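Local coordinates for protein putative P450-like enzyme (Streptomyces himastatinicus ATCC 53653, PDB 5Z9J) that probably works as a heme-dependent cytochrome P450 monooxygenase in bacterial secondary metabolism, at residues Arg60-Glu72 against Val172-Leu186. Residues are numbered along the deposited sequence; the frame is centred on the assembly and turned at random.
Sequences RLDPIKLDEAIVE and VLEQEEELHKELELL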
ATOM      1  N   ARG A  60       1.311 -20.218  -4.822  1.00 36.90           N
ATOM      2  CA  ARG A  60       1.822 -21.453  -5.421  1.00 37.49           C
ATOM      3  C   ARG A  60       2.437 -22.373  -4.332  1.00 32.41           C
ATOM      4  O   ARG A  60       2.370 -23.595  -4.438  1.00 34.33           O
ATOM      5  CB  ARG A  60       2.860 -21.146  -6.511  1.00 36.66           C
ATOM      6  CG  ARG A  60       3.456 -22.406  -7.160  1.00 37.30           C
ATOM      7  CD  ARG A  60       4.466 -22.127  -8.286  1.00 37.88           C
ATOM      8  NE  ARG A  60       5.744 -21.589  -7.778  1.00 38.83           N
ATOM      9  CZ  ARG A  60       6.789 -22.337  -7.411  1.00 39.82           C
ATOM     10  NH1 ARG A  60       6.702 -23.651  -7.446  1.00 41.17           N
ATOM     11  NH2 ARG A  60       7.918 -21.776  -6.976  1.00 40.24           N
ATOM     12  N   LEU A  61       2.988 -21.795  -3.268  1.00 32.01           N
ATOM     13  CA  LEU A  61       3.715 -22.598  -2.274  1.00 35.48           C
ATOM     14  C   LEU A  61       2.827 -23.096  -1.141  1.00 38.70           C
ATOM     15  O   LEU A  61       3.266 -23.870  -0.299  1.00 40.64           O
ATOM     16  CB  LEU A  61       4.848 -21.784  -1.652  1.00 35.55           C
ATOM     17  CG  LEU A  61       5.846 -21.061  -2.553  1.00 36.48           C
ATOM     18  CD1 LEU A  61       6.971 -20.451  -1.702  1.00 36.16           C
ATOM     19  CD2 LEU A  61       6.407 -21.997  -3.596  1.00 38.74           C
ATOM     20  N   ASP A  62       1.567 -22.674  -1.131  1.00 39.21           N
ATOM     21  CA  ASP A  62       0.677 -23.039  -0.039  1.00 38.60           C
ATOM     22  C   ASP A  62       0.195 -24.456  -0.254  1.00 39.02           C
ATOM     23  O   ASP A  62      -0.118 -24.834  -1.385  1.00 41.03           O
ATOM     24  CB  ASP A  62      -0.518 -22.081   0.041  1.00 37.93           C
ATOM     25  CG  ASP A  62      -0.135 -20.679   0.496  1.00 36.08           C
ATOM     26  OD1 ASP A  62       0.950 -20.518   1.086  1.00 35.61           O
ATOM     27  OD2 ASP A  62      -0.941 -19.729   0.265  1.00 35.13           O
ATOM     28  N   PRO A  63       0.104 -25.246   0.826  1.00 37.53           N
ATOM     29  CA  PRO A  63      -0.398 -26.609   0.688  1.00 39.24           C
ATOM     30  C   PRO A  63      -1.882 -26.571   0.314  1.00 40.31           C
ATOM     31  O   PRO A  63      -2.362 -27.543  -0.279  1.00 42.94           O
ATOM     32  CB  PRO A  63      -0.183 -27.222   2.079  1.00 39.46           C
ATOM     33  CG  PRO A  63      -0.146 -26.086   2.989  1.00 38.16           C
ATOM     34  CD  PRO A  63       0.425 -24.919   2.220  1.00 37.20           C
ATOM     35  N   ILE A  64      -2.588 -25.495   0.682  1.00 39.00           N
ATOM     36  CA  ILE A  64      -4.010 -25.329   0.310  1.00 41.00           C
ATOM     37  C   ILE A  64      -4.152 -23.995  -0.412  1.00 38.60           C
ATOM     38  O   ILE A  64      -3.652 -22.985   0.043  1.00 37.24           O
ATOM     39  CB  ILE A  64      -4.955 -25.368   1.525  1.00 43.39           C
ATOM     40  CG1 ILE A  64      -4.852 -26.709   2.246  1.00 47.31           C
ATOM     41  CG2 ILE A  64      -6.389 -25.100   1.110  1.00 43.98           C
ATOM     42  CD1 ILE A  64      -5.647 -26.760   3.541  1.00 49.35           C
ATOM     43  N   LYS A  65      -4.838 -24.006  -1.540  1.00 39.00           N
ATOM     44  CA  LYS A  65      -4.845 -22.873  -2.452  1.00 38.61           C
ATOM     45  C   LYS A  65      -6.253 -22.510  -2.876  1.00 39.07           C
ATOM     46  O   LYS A  65      -7.141 -23.358  -2.830  1.00 42.81           O
ATOM     47  CB  LYS A  65      -4.046 -23.205  -3.716  1.00 38.49           C
ATOM     48  CG  LYS A  65      -2.693 -23.829  -3.470  1.00 38.83           C
ATOM     49  CD  LYS A  65      -1.934 -23.938  -4.769  1.00 39.70           C
ATOM     50  CE  LYS A  65      -0.651 -24.681  -4.551  1.00 42.44           C
ATOM     51  NZ  LYS A  65       0.068 -24.875  -5.838  1.00 45.13           N
ATOM     52  N   LEU A  66      -6.443 -21.287  -3.354  1.00 36.28           N
ATOM     53  CA  LEU A  66      -7.692 -20.994  -4.034  1.00 36.75           C
ATOM     54  C   LEU A  66      -7.601 -21.387  -5.490  1.00 38.36           C
ATOM     55  O   LEU A  66      -6.502 -21.438  -6.069  1.00 37.05           O
ATOM     56  CB  LEU A  66      -8.070 -19.521  -3.952  1.00 34.51           C
ATOM     57  CG  LEU A  66      -8.420 -18.966  -2.583  1.00 34.94           C
ATOM     58  CD1 LEU A  66      -8.190 -17.459  -2.472  1.00 33.34           C
ATOM     59  CD2 LEU A  66      -9.866 -19.315  -2.327  1.00 37.40           C
ATOM     60  N   ASP A  67      -8.757 -21.689  -6.067  1.00 39.42           N
ATOM     61  CA  ASP A  67      -8.809 -22.054  -7.467  1.00 42.32           C
ATOM     62  C   ASP A  67      -8.410 -20.823  -8.251  1.00 40.51           C
ATOM     63  O   ASP A  67      -8.721 -19.694  -7.859  1.00 35.09           O
ATOM     64  CB  ASP A  67     -10.207 -22.530  -7.879  1.00 46.66           C
ATOM     65  CG  ASP A  67     -10.317 -22.862  -9.384  1.00 50.77           C
ATOM     66  OD1 ASP A  67      -9.395 -23.476  -9.953  1.00 50.61           O
ATOM     67  OD2 ASP A  67     -11.358 -22.523 -10.005  1.00 54.62           O
ATOM     68  N   GLU A  68      -7.673 -21.069  -9.331  1.00 44.73           N
ATOM     69  CA  GLU A  68      -7.088 -20.038 -10.183  1.00 49.05           C
ATOM     70  C   GLU A  68      -8.152 -19.134 -10.816  1.00 49.43           C
ATOM     71  O   GLU A  68      -7.944 -17.939 -10.972  1.00 49.93           O
ATOM     72  CB  GLU A  68      -6.250 -20.692 -11.286  1.00 55.29           C
ATOM     73  CG  GLU A  68      -5.211 -21.660 -10.757  1.00 59.37           C
ATOM     74  CD  GLU A  68      -5.834 -22.992 -10.332  1.00 64.29           C
ATOM     75  OE1 GLU A  68      -5.756 -23.324  -9.128  1.00 66.65           O
ATOM     76  OE2 GLU A  68      -6.403 -23.705 -11.195  1.00 67.50           O
ATOM     77  N   ALA A  69      -9.280 -19.713 -11.209  1.00 50.97           N
ATOM     78  CA  ALA A  69     -10.350 -18.944 -11.835  1.00 51.72           C
ATOM     79  C   ALA A  69     -10.901 -17.910 -10.865  1.00 50.76           C
ATOM     80  O   ALA A  69     -11.376 -16.860 -11.284  1.00 52.02           O
ATOM     81  CB  ALA A  69     -11.437 -19.845 -12.314  1.00 54.51           C
ATOM     82  N   ILE A  70     -10.858 -18.225  -9.573  1.00 48.14           N
ATOM     83  CA  ILE A  70     -11.310 -17.314  -8.532  1.00 45.54           C
ATOM     84  C   ILE A  70     -10.363 -16.118  -8.293  1.00 44.49           C
ATOM     85  O   ILE A  70     -10.819 -15.009  -8.014  1.00 44.46           O
ATOM     86  CB  ILE A  70     -11.534 -18.078  -7.228  1.00 43.86           C
ATOM     87  CG1 ILE A  70     -12.656 -19.084  -7.430  1.00 45.60           C
ATOM     88  CG2 ILE A  70     -11.882 -17.130  -6.073  1.00 41.62           C
ATOM     89  CD1 ILE A  70     -12.887 -19.905  -6.266  1.00 45.83           C
ATOM     90  N   VAL A  71      -9.052 -16.347  -8.337  1.00 42.91           N
ATOM     91  CA  VAL A  71      -8.109 -15.260  -8.104  1.00 40.71           C
ATOM     92  C   VAL A  71      -7.620 -14.526  -9.349  1.00 40.34           C
ATOM     93  O   VAL A  71      -6.896 -13.540  -9.231  1.00 38.39           O
ATOM     94  CB  VAL A  71      -6.859 -15.769  -7.352  1.00 38.81           C
ATOM     95  CG1 VAL A  71      -7.243 -16.327  -6.007  1.00 38.01           C
ATOM     96  CG2 VAL A  71      -6.159 -16.870  -8.180  1.00 39.96           C
ATOM     97  N   GLU A  72      -8.026 -14.957 -10.531  1.00 42.56           N
ATOM     98  CA  GLU A  72      -7.514 -14.298 -11.748  1.00 45.34           C
ATOM     99  C   GLU A  72      -8.001 -12.856 -11.929  1.00 44.11           C
ATOM    100  O   GLU A  72      -9.180 -12.531 -11.689  1.00 44.71           O
ATOM    101  CB  GLU A  72      -7.832 -15.125 -12.996  1.00 50.02           C
ATOM    102  CG  GLU A  72      -9.286 -15.132 -13.371  1.00 54.43           C
ATOM    103  CD  GLU A  72      -9.516 -15.834 -14.669  1.00 59.61           C
ATOM    104  OE1 GLU A  72      -8.511 -16.143 -15.349  1.00 60.88           O
ATOM    105  OE2 GLU A  72     -10.688 -16.126 -14.982  1.00 62.28           O
ATOM    106  N   VAL A 172      -1.982 -26.313   8.696  1.00 45.02           N
ATOM    107  CA  VAL A 172      -2.675 -26.475   7.435  1.00 46.89           C
ATOM    108  C   VAL A 172      -4.191 -26.270   7.620  1.00 48.42           C
ATOM    109  O   VAL A 172      -4.865 -25.748   6.736  1.00 47.41           O
ATOM    110  CB  VAL A 172      -2.410 -27.892   6.848  1.00 53.61           C
ATOM    111  CG1 VAL A 172      -3.229 -28.134   5.596  1.00 52.21           C
ATOM    112  CG2 VAL A 172      -0.917 -28.087   6.567  1.00 54.90           C
ATOM    113  N   LEU A 173      -4.707 -26.591   8.799  1.00 50.82           N
ATOM    114  CA  LEU A 173      -6.126 -26.414   9.062  1.00 53.03           C
ATOM    115  C   LEU A 173      -6.504 -24.946   9.301  1.00 53.28           C
ATOM    116  O   LEU A 173      -7.575 -24.496   8.886  1.00 53.12           O
ATOM    117  CB  LEU A 173      -6.554 -27.253  10.262  1.00 55.33           C
ATOM    118  CG  LEU A 173      -8.069 -27.426  10.357  1.00 56.99           C
ATOM    119  CD1 LEU A 173      -8.665 -27.647   8.963  1.00 57.95           C
ATOM    120  CD2 LEU A 173      -8.374 -28.607  11.246  1.00 58.56           C
ATOM    121  N   GLU A 174      -5.646 -24.212  10.007  1.00 53.00           N
ATOM    122  CA  GLU A 174      -5.876 -22.789  10.217  1.00 52.28           C
ATOM    123  C   GLU A 174      -5.829 -22.059   8.882  1.00 50.75           C
ATOM    124  O   GLU A 174      -6.572 -21.091   8.647  1.00 49.79           O
ATOM    125  CB  GLU A 174      -4.846 -22.205  11.177  1.00 54.06           C
ATOM    126  CG  GLU A 174      -5.032 -22.638  12.626  1.00 57.41           C
ATOM    127  CD  GLU A 174      -3.810 -22.352  13.476  1.00 59.73           C
ATOM    128  OE1 GLU A 174      -2.683 -22.382  12.938  1.00 59.63           O
ATOM    129  OE2 GLU A 174      -3.979 -22.082  14.681  1.00 62.19           O
ATOM    130  N   GLN A 175      -4.921 -22.506   8.022  1.00 50.44           N
ATOM    131  CA  GLN A 175      -4.808 -21.963   6.676  1.00 50.00           C
ATOM    132  C   GLN A 175      -6.074 -22.253   5.891  1.00 48.12           C
ATOM    133  O   GLN A 175      -6.514 -21.427   5.102  1.00 48.25           O
ATOM    134  CB  GLN A 175      -3.603 -22.546   5.938  1.00 52.66           C
ATOM    135  CG  GLN A 175      -2.269 -22.041   6.417  1.00 55.54           C
ATOM    136  CD  GLN A 175      -1.142 -22.590   5.569  1.00 59.51           C
ATOM    137  OE1 GLN A 175      -0.980 -22.204   4.406  1.00 60.95           O
ATOM    138  NE2 GLN A 175      -0.377 -23.524   6.129  1.00 61.12           N
ATOM    139  N   GLU A 176      -6.665 -23.420   6.111  1.00 46.79           N
ATOM    140  CA  GLU A 176      -7.899 -23.759   5.418  1.00 46.51           C
ATOM    141  C   GLU A 176      -9.022 -22.858   5.908  1.00 46.97           C
ATOM    142  O   GLU A 176      -9.833 -22.386   5.113  1.00 47.14           O
ATOM    143  CB  GLU A 176      -8.262 -25.225   5.627  1.00 47.40           C
ATOM    144  CG  GLU A 176      -9.155 -25.803   4.561  1.00 50.28           C
ATOM    145  CD  GLU A 176     -10.607 -25.462   4.776  1.00 54.29           C
ATOM    146  OE1 GLU A 176     -10.947 -25.001   5.883  1.00 54.28           O
ATOM    147  OE2 GLU A 176     -11.415 -25.701   3.853  1.00 57.91           O
ATOM    148  N   GLU A 177      -9.039 -22.595   7.215  1.00 47.93           N
ATOM    149  CA  GLU A 177     -10.067 -21.741   7.841  1.00 47.85           C
ATOM    150  C   GLU A 177     -10.001 -20.297   7.304  1.00 45.69           C
ATOM    151  O   GLU A 177     -11.025 -19.708   6.929  1.00 45.27           O
ATOM    152  CB  GLU A 177      -9.930 -21.768   9.373  1.00 47.62           C
ATOM    153  N   GLU A 178      -8.799 -19.740   7.275  1.00 44.32           N
ATOM    154  CA  GLU A 178      -8.593 -18.419   6.734  1.00 44.66           C
ATOM    155  C   GLU A 178      -8.985 -18.389   5.255  1.00 46.36           C
ATOM    156  O   GLU A 178      -9.658 -17.459   4.787  1.00 47.20           O
ATOM    157  CB  GLU A 178      -7.130 -17.987   6.898  1.00 43.67           C
ATOM    158  N   LEU A 179      -8.600 -19.436   4.534  1.00 46.58           N
ATOM    159  CA  LEU A 179      -8.801 -19.479   3.101  1.00 47.49           C
ATOM    160  C   LEU A 179     -10.283 -19.537   2.758  1.00 50.01           C
ATOM    161  O   LEU A 179     -10.703 -19.078   1.695  1.00 52.09           O
ATOM    162  CB  LEU A 179      -8.067 -20.676   2.507  1.00 48.45           C
ATOM    163  CG  LEU A 179      -7.867 -20.609   1.002  1.00 48.98           C
ATOM    164  CD1 LEU A 179      -7.065 -19.365   0.703  1.00 46.20           C
ATOM    165  CD2 LEU A 179      -7.150 -21.821   0.448  1.00 51.49           C
ATOM    166  N   HIS A 180     -11.078 -20.076   3.675  1.00 49.85           N
ATOM    167  CA  HIS A 180     -12.505 -20.210   3.464  1.00 50.87           C
ATOM    168  C   HIS A 180     -13.239 -18.889   3.773  1.00 50.22           C
ATOM    169  O   HIS A 180     -14.222 -18.539   3.113  1.00 51.10           O
ATOM    170  CB  HIS A 180     -13.048 -21.358   4.318  1.00 52.80           C
ATOM    171  CG  HIS A 180     -14.471 -21.702   4.027  1.00 55.58           C
ATOM    172  ND1 HIS A 180     -15.535 -21.023   4.586  1.00 56.98           N
ATOM    173  CD2 HIS A 180     -15.007 -22.648   3.222  1.00 57.55           C
ATOM    174  CE1 HIS A 180     -16.666 -21.545   4.147  1.00 58.32           C
ATOM    175  NE2 HIS A 180     -16.374 -22.528   3.314  1.00 59.21           N
ATOM    176  N   LYS A 181     -12.772 -18.151   4.774  1.00 49.31           N
ATOM    177  CA  LYS A 181     -13.344 -16.832   5.044  1.00 48.34           C
ATOM    178  C   LYS A 181     -12.970 -15.869   3.906  1.00 46.88           C
ATOM    179  O   LYS A 181     -13.799 -15.075   3.473  1.00 46.90           O
ATOM    180  CB  LYS A 181     -12.877 -16.292   6.398  1.00 47.06           C
ATOM    181  N   GLU A 182     -11.740 -15.983   3.400  1.00 45.46           N
ATOM    182  CA  GLU A 182     -11.296 -15.214   2.228  1.00 45.25           C
ATOM    183  C   GLU A 182     -12.189 -15.498   1.023  1.00 45.36           C
ATOM    184  O   GLU A 182     -12.528 -14.595   0.256  1.00 45.00           O
ATOM    185  CB  GLU A 182      -9.836 -15.529   1.858  1.00 46.31           C
ATOM    186  CG  GLU A 182      -9.302 -14.732   0.652  1.00 47.99           C
ATOM    187  CD  GLU A 182      -7.766 -14.756   0.542  1.00 50.10           C
ATOM    188  OE1 GLU A 182      -7.117 -15.280   1.478  1.00 51.98           O
ATOM    189  OE2 GLU A 182      -7.212 -14.253  -0.473  1.00 50.06           O
ATOM    190  N   LEU A 183     -12.538 -16.767   0.844  1.00 46.31           N
ATOM    191  CA  LEU A 183     -13.396 -17.177  -0.259  1.00 45.92           C
ATOM    192  C   LEU A 183     -14.806 -16.591  -0.166  1.00 47.64           C
ATOM    193  O   LEU A 183     -15.370 -16.144  -1.178  1.00 46.21           O
ATOM    194  CB  LEU A 183     -13.478 -18.706  -0.330  1.00 45.17           C
ATOM    195  CG  LEU A 183     -14.475 -19.288  -1.346  1.00 44.37           C
ATOM    196  CD1 LEU A 183     -14.114 -18.934  -2.769  1.00 43.70           C
ATOM    197  CD2 LEU A 183     -14.543 -20.799  -1.205  1.00 45.48           C
ATOM    198  N   GLU A 184     -15.364 -16.588   1.042  1.00 49.90           N
ATOM    199  CA  GLU A 184     -16.696 -16.037   1.244  1.00 51.00           C
ATOM    200  C   GLU A 184     -16.673 -14.540   0.901  1.00 46.63           C
ATOM    201  O   GLU A 184     -17.625 -14.014   0.336  1.00 46.68           O
ATOM    202  CB  GLU A 184     -17.161 -16.279   2.684  1.00 54.74           C
ATOM    203  CG  GLU A 184     -17.245 -17.771   3.091  1.00 59.02           C
ATOM    204  CD  GLU A 184     -18.393 -18.524   2.442  1.00 64.34           C
ATOM    205  OE1 GLU A 184     -19.342 -17.874   1.951  1.00 66.37           O
ATOM    206  OE2 GLU A 184     -18.361 -19.776   2.434  1.00 66.81           O
ATOM    207  N   LEU A 185     -15.553 -13.875   1.176  1.00 42.60           N
ATOM    208  CA  LEU A 185     -15.471 -12.448   0.927  1.00 40.62           C
ATOM    209  C   LEU A 185     -15.276 -12.190  -0.565  1.00 40.41           C
ATOM    210  O   LEU A 185     -15.888 -11.270  -1.126  1.00 39.63           O
ATOM    211  CB  LEU A 185     -14.308 -11.824   1.727  1.00 38.46           C
ATOM    212  CG  LEU A 185     -14.080 -10.329   1.541  1.00 37.75           C
ATOM    213  CD1 LEU A 185     -15.320  -9.544   1.899  1.00 36.98           C
ATOM    214  CD2 LEU A 185     -12.896  -9.835   2.364  1.00 37.53           C
ATOM    215  N   LEU A 186     -14.572 -13.085  -1.245  1.00 40.83           N
ATOM    216  CA  LEU A 186     -14.392 -12.917  -2.681  1.00 41.32           C
ATOM    217  C   LEU A 186     -15.692 -13.099  -3.413  1.00 43.46           C
ATOM    218  O   LEU A 186     -15.944 -12.435  -4.411  1.00 44.49           O
ATOM    219  CB  LEU A 186     -13.395 -13.923  -3.239  1.00 40.47           C
ATOM    220  CG  LEU A 186     -11.987 -13.696  -2.759  1.00 38.43           C
ATOM    221  CD1 LEU A 186     -11.053 -14.761  -3.314  1.00 37.84           C
ATOM    222  CD2 LEU A 186     -11.548 -12.296  -3.145  1.00 37.92           C
TER
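Leu66 and Leu179 lie side by side at the middle of this contact, their chains running past each other in opposite directions, with Leu66 CG 3.6 Å from Leu179 CD1. The CG of Leu179, anti to the backbone N (chi1 -163°), lies beside the carbonyl carbon, and the fork there sends CD1 to Leu66 and CD2 against Ile64 CG2 at 3.4 Å, closer than carbons usually pack.

Ile64 uses its two branches separately. CG2 meets Leu179, while the other runs out through CG1 (chi2 174°) and brings CD1 to the first turn of the helix, 3.5 Å from Val172 CG1 and against the CB of Glu176, whose chain then bends away at CG. Pro63 brings CG and CD of its ring, CG near Val172 CG2 and CD 3.8 Å from Gln175 OE1.

Further along, Leu66 CD1 meets Leu186 CD1 at 4.0 Å and also brushes the carboxylate of Glu182. Ile70 closes this end: its CG2 rests on Leu186 CD1 at 3.7 Å, and its side chain crosses that of Leu183 at about a right angle, CD1 to CD1 3.8 Å. An alanine in place of Leu66 would probably leave a gap between Leu179 and Leu186, stripping both of their shared apolar neighbour. Lys65 NZ turns back to the carbonyl O of Arg60 at 3.0 Å.

In this surface contact a loop and the short helix 68-71, probably the B-C loop of the P450 fold, lie along the N-terminal half of helix 172-202, probably the G helix; with the likely F helix, 147-163, they would form the distal-side lid. Leu185 packs on Trp155 and Met159 of helix 147-163, while Asn229 of helix 224-238 hydrogen-bonds the carbonyls of Ile70 and Glu72.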